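Local coordinates for protein 1-acyl-sn-glycerol-3-phosphate acyltransferase (Thermotoga maritima, PDB 5KYM) that catalyses the transfer of an acyl chain to 1-acyl-sn-glycerol 3-phosphate (lysophosphatidic acid), making phosphatidic acid within the membrane bilayer, at residues R2-Y14 with L194-K206. Residues are numbered along the deposited sequence; the frame is centred on the assembly and turned at random.
Sequences RKIRNLLLTLYFY and LIPKGRWTFTPGK
With CG of F202 beside its own backbone N (chi1 -67°) and CG of F13 trans to its own, the two rings converge where helix 2-34 meets the loop before strand 207-211. F202 meets F13 obliquely, its CZ lying 3.4 Å from F13 CD2 with the planes at 54°, while F202 CE2 sits over one face of the Y14 ring. F13, Y14 and F202 thus form an aromatic cluster, to which I195 CD1, above the centre of one face of F202, and L60 add aliphatic contacts.

Polar bonds flank the cluster. The T10 hydroxyl gives its proton to N6 O, one turn earlier at 2.7 Å, and accepts the N-H of F202 in a nearly straight bond (OG1 to N 3.0 Å, 168°); N6 O also takes the helical N-H of T10 from the opposite face of its plane. Y14 OH donates to W200 O, 3.0 Å away. Toward the chain start, L9 CD2 meets P204 CG tip to tip at 3.4 Å, and the R5 guanidinium turns an edge to the same proline.

Helix 2-34, which with helix 38-59 probably forms the two-helix motif, thus packs its first turns against a loop of the alpha/beta part of the chain through largely apolar surfaces. Within them the T10 hydroxyl, donor and acceptor at once, links helix backbone to loop backbone, and Y14 OH satisfies a loop carbonyl beside the aromatic cluster.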
# COMPACT_ATOMS: atom_id res chain seq x y z
N ARG A 2 6.84 -23.75 -18.08
CA ARG A 2 6.12 -22.88 -17.16
C ARG A 2 7.17 -22.00 -16.48
O ARG A 2 6.90 -20.83 -16.28
CB ARG A 2 5.29 -23.66 -16.14
CG ARG A 2 3.75 -23.62 -16.34
CD ARG A 2 3.00 -24.59 -15.38
NE ARG A 2 3.45 -24.46 -13.97
CZ ARG A 2 3.67 -25.46 -13.09
NH1 ARG A 2 3.48 -26.73 -13.43
NH2 ARG A 2 4.09 -25.17 -11.86
N LYS A 3 8.35 -22.54 -16.17
CA LYS A 3 9.50 -21.73 -15.70
C LYS A 3 9.95 -20.62 -16.72
O LYS A 3 10.29 -19.48 -16.28
CB LYS A 3 10.69 -22.63 -15.18
CG LYS A 3 10.73 -22.93 -13.67
CD LYS A 3 11.49 -21.87 -12.83
CE LYS A 3 10.94 -20.42 -12.84
NZ LYS A 3 9.63 -20.19 -12.16
N ILE A 4 9.97 -20.96 -18.01
CA ILE A 4 10.37 -19.97 -19.06
C ILE A 4 9.42 -18.76 -19.10
O ILE A 4 9.86 -17.61 -19.20
CB ILE A 4 10.53 -20.63 -20.46
CG1 ILE A 4 11.79 -21.52 -20.42
CG2 ILE A 4 10.60 -19.58 -21.59
CD1 ILE A 4 11.86 -22.63 -21.45
N ARG A 5 8.14 -19.09 -19.07
CA ARG A 5 7.08 -18.14 -19.16
C ARG A 5 7.19 -17.15 -18.00
O ARG A 5 7.24 -15.93 -18.20
CB ARG A 5 5.75 -18.89 -19.17
CG ARG A 5 4.58 -18.07 -19.59
CD ARG A 5 3.32 -18.91 -19.45
NE ARG A 5 3.05 -19.14 -18.03
CZ ARG A 5 2.57 -18.23 -17.17
NH1 ARG A 5 2.29 -16.97 -17.53
NH2 ARG A 5 2.38 -18.59 -15.91
N ASN A 6 7.27 -17.68 -16.80
CA ASN A 6 7.36 -16.85 -15.59
C ASN A 6 8.58 -15.97 -15.59
O ASN A 6 8.51 -14.83 -15.16
CB ASN A 6 7.40 -17.71 -14.29
CG ASN A 6 6.08 -18.41 -14.01
OD1 ASN A 6 4.98 -18.08 -14.55
ND2 ASN A 6 6.19 -19.40 -13.13
N LEU A 7 9.72 -16.52 -16.02
CA LEU A 7 10.95 -15.73 -16.05
C LEU A 7 10.84 -14.56 -17.08
O LEU A 7 11.04 -13.39 -16.73
CB LEU A 7 12.13 -16.64 -16.33
CG LEU A 7 13.45 -15.92 -16.70
CD1 LEU A 7 13.91 -14.97 -15.58
CD2 LEU A 7 14.51 -16.95 -17.11
N LEU A 8 10.49 -14.87 -18.32
CA LEU A 8 10.13 -13.85 -19.29
C LEU A 8 9.13 -12.84 -18.77
O LEU A 8 9.29 -11.63 -18.97
CB LEU A 8 9.58 -14.47 -20.55
CG LEU A 8 10.62 -15.26 -21.36
CD1 LEU A 8 9.86 -15.75 -22.60
CD2 LEU A 8 11.90 -14.48 -21.67
N LEU A 9 8.08 -13.29 -18.11
CA LEU A 9 7.16 -12.34 -17.49
C LEU A 9 7.90 -11.46 -16.49
O LEU A 9 7.81 -10.23 -16.54
CB LEU A 9 6.03 -13.03 -16.82
CG LEU A 9 5.06 -12.12 -16.13
CD1 LEU A 9 4.32 -11.27 -17.12
CD2 LEU A 9 4.05 -12.97 -15.40
N THR A 10 8.69 -12.07 -15.64
CA THR A 10 9.48 -11.33 -14.72
C THR A 10 10.35 -10.26 -15.39
O THR A 10 10.43 -9.13 -14.87
CB THR A 10 10.35 -12.25 -13.87
OG1 THR A 10 9.51 -13.25 -13.25
CG2 THR A 10 11.13 -11.42 -12.80
N LEU A 11 10.98 -10.60 -16.52
CA LEU A 11 11.85 -9.65 -17.22
C LEU A 11 11.06 -8.50 -17.80
O LEU A 11 11.37 -7.33 -17.59
CB LEU A 11 12.67 -10.37 -18.30
CG LEU A 11 13.82 -11.10 -17.58
CD1 LEU A 11 14.21 -12.50 -18.08
CD2 LEU A 11 15.00 -10.11 -17.65
N TYR A 12 9.99 -8.85 -18.49
CA TYR A 12 9.02 -7.90 -19.01
C TYR A 12 8.53 -6.97 -17.89
O TYR A 12 8.50 -5.73 -18.08
CB TYR A 12 7.86 -8.70 -19.65
CG TYR A 12 6.70 -7.95 -20.21
CD1 TYR A 12 6.76 -7.31 -21.44
CD2 TYR A 12 5.48 -7.96 -19.54
CE1 TYR A 12 5.64 -6.65 -21.96
CE2 TYR A 12 4.34 -7.32 -20.03
CZ TYR A 12 4.40 -6.66 -21.25
OH TYR A 12 3.26 -6.01 -21.69
N PHE A 13 8.22 -7.52 -16.71
CA PHE A 13 7.80 -6.62 -15.65
C PHE A 13 8.88 -5.63 -15.24
O PHE A 13 8.60 -4.44 -15.16
CB PHE A 13 7.27 -7.35 -14.42
CG PHE A 13 6.79 -6.42 -13.35
CD1 PHE A 13 5.53 -5.85 -13.43
CD2 PHE A 13 7.59 -6.08 -12.29
CE1 PHE A 13 5.09 -4.94 -12.47
CE2 PHE A 13 7.16 -5.20 -11.33
CZ PHE A 13 5.91 -4.60 -11.43
N TYR A 14 10.10 -6.10 -14.95
CA TYR A 14 11.12 -5.20 -14.43
C TYR A 14 11.51 -4.18 -15.47
O TYR A 14 11.72 -3.00 -15.14
CB TYR A 14 12.34 -5.95 -13.86
CG TYR A 14 12.06 -6.64 -12.53
CD1 TYR A 14 11.57 -5.91 -11.44
CD2 TYR A 14 12.27 -7.99 -12.38
CE1 TYR A 14 11.31 -6.51 -10.23
CE2 TYR A 14 12.04 -8.62 -11.18
CZ TYR A 14 11.55 -7.89 -10.08
OH TYR A 14 11.25 -8.54 -8.86
N LEU A 194 1.36 -14.08 -6.27
CA LEU A 194 1.92 -13.28 -7.35
C LEU A 194 3.43 -13.14 -7.20
O LEU A 194 4.19 -13.48 -8.12
CB LEU A 194 1.25 -11.91 -7.32
CG LEU A 194 1.20 -10.99 -8.51
CD1 LEU A 194 1.15 -11.73 -9.82
CD2 LEU A 194 -0.08 -10.16 -8.45
N ILE A 195 3.87 -12.65 -6.04
CA ILE A 195 5.30 -12.65 -5.67
C ILE A 195 5.54 -12.68 -4.13
O ILE A 195 5.49 -11.64 -3.45
CB ILE A 195 6.07 -11.54 -6.41
CG1 ILE A 195 7.58 -11.77 -6.25
CG2 ILE A 195 5.65 -10.16 -6.00
CD1 ILE A 195 8.43 -10.88 -7.15
N PRO A 196 5.83 -13.88 -3.58
CA PRO A 196 5.95 -14.15 -2.16
C PRO A 196 7.24 -13.71 -1.58
O PRO A 196 8.20 -13.53 -2.35
CB PRO A 196 5.92 -15.66 -2.11
CG PRO A 196 6.62 -16.06 -3.32
CD PRO A 196 6.18 -15.08 -4.34
N LYS A 197 7.28 -13.51 -0.26
CA LYS A 197 8.54 -13.14 0.45
C LYS A 197 9.67 -14.02 -0.01
O LYS A 197 9.50 -15.25 -0.13
CB LYS A 197 8.41 -13.30 1.97
CG LYS A 197 9.45 -12.55 2.78
CD LYS A 197 9.14 -12.62 4.28
CE LYS A 197 10.02 -11.64 5.05
NZ LYS A 197 9.95 -11.92 6.53
N GLY A 198 10.80 -13.40 -0.34
CA GLY A 198 11.97 -14.16 -0.75
C GLY A 198 12.10 -14.63 -2.20
O GLY A 198 13.23 -14.91 -2.62
N ARG A 199 11.01 -14.77 -2.94
CA ARG A 199 11.07 -14.93 -4.39
C ARG A 199 11.16 -13.59 -5.14
O ARG A 199 10.61 -12.58 -4.69
CB ARG A 199 9.91 -15.72 -4.94
CG ARG A 199 10.29 -16.53 -6.17
CD ARG A 199 9.23 -17.52 -6.55
NE ARG A 199 8.19 -16.77 -7.16
CZ ARG A 199 6.91 -17.07 -7.15
NH1 ARG A 199 6.51 -18.17 -6.50
NH2 ARG A 199 6.03 -16.22 -7.75
N TRP A 200 11.95 -13.61 -6.23
CA TRP A 200 12.27 -12.46 -7.07
C TRP A 200 11.54 -12.51 -8.41
O TRP A 200 11.59 -11.50 -9.14
CB TRP A 200 13.75 -12.40 -7.44
CG TRP A 200 14.77 -12.16 -6.35
CD1 TRP A 200 14.54 -11.78 -5.07
CD2 TRP A 200 16.20 -12.24 -6.50
NE1 TRP A 200 15.73 -11.67 -4.40
CE2 TRP A 200 16.76 -11.92 -5.25
CE3 TRP A 200 17.06 -12.54 -7.57
CZ2 TRP A 200 18.15 -11.90 -5.04
CZ3 TRP A 200 18.44 -12.54 -7.35
CH2 TRP A 200 18.97 -12.22 -6.10
N THR A 201 10.96 -13.67 -8.76
CA THR A 201 10.11 -13.87 -9.93
C THR A 201 8.62 -13.78 -9.66
O THR A 201 8.13 -14.07 -8.57
CB THR A 201 10.30 -15.26 -10.63
OG1 THR A 201 9.79 -16.36 -9.83
CG2 THR A 201 11.73 -15.46 -10.96
N PHE A 202 7.87 -13.46 -10.72
CA PHE A 202 6.42 -13.35 -10.67
C PHE A 202 5.76 -14.59 -11.22
O PHE A 202 6.39 -15.35 -11.93
CB PHE A 202 6.02 -12.15 -11.50
CG PHE A 202 6.46 -10.84 -10.92
CD1 PHE A 202 5.69 -10.17 -9.99
CD2 PHE A 202 7.68 -10.27 -11.30
CE1 PHE A 202 6.10 -8.97 -9.47
CE2 PHE A 202 8.10 -9.07 -10.74
CZ PHE A 202 7.31 -8.42 -9.85
N THR A 203 4.50 -14.82 -10.86
CA THR A 203 3.62 -15.80 -11.51
C THR A 203 2.25 -15.18 -11.54
O THR A 203 1.77 -14.78 -10.49
CB THR A 203 3.46 -17.12 -10.70
OG1 THR A 203 2.83 -16.87 -9.48
CG2 THR A 203 4.80 -17.77 -10.31
N PRO A 204 1.58 -15.10 -12.70
CA PRO A 204 0.25 -14.45 -12.69
C PRO A 204 -0.79 -15.14 -11.81
O PRO A 204 -0.62 -16.30 -11.46
CB PRO A 204 -0.19 -14.53 -14.14
CG PRO A 204 1.07 -14.57 -14.88
CD PRO A 204 2.00 -15.45 -14.05
N GLY A 205 -1.88 -14.41 -11.52
CA GLY A 205 -3.00 -14.88 -10.68
C GLY A 205 -3.96 -13.78 -10.35
O GLY A 205 -3.70 -12.64 -10.64
N LYS A 206 -5.07 -14.06 -9.71
CA LYS A 206 -6.03 -13.00 -9.38
C LYS A 206 -5.65 -12.37 -8.05
O LYS A 206 -5.25 -13.06 -7.13
CB LYS A 206 -7.41 -13.58 -9.26
CG LYS A 206 -7.80 -14.43 -10.46
CD LYS A 206 -9.23 -14.90 -10.39
CE LYS A 206 -9.34 -16.25 -9.72
NZ LYS A 206 -10.78 -16.39 -9.40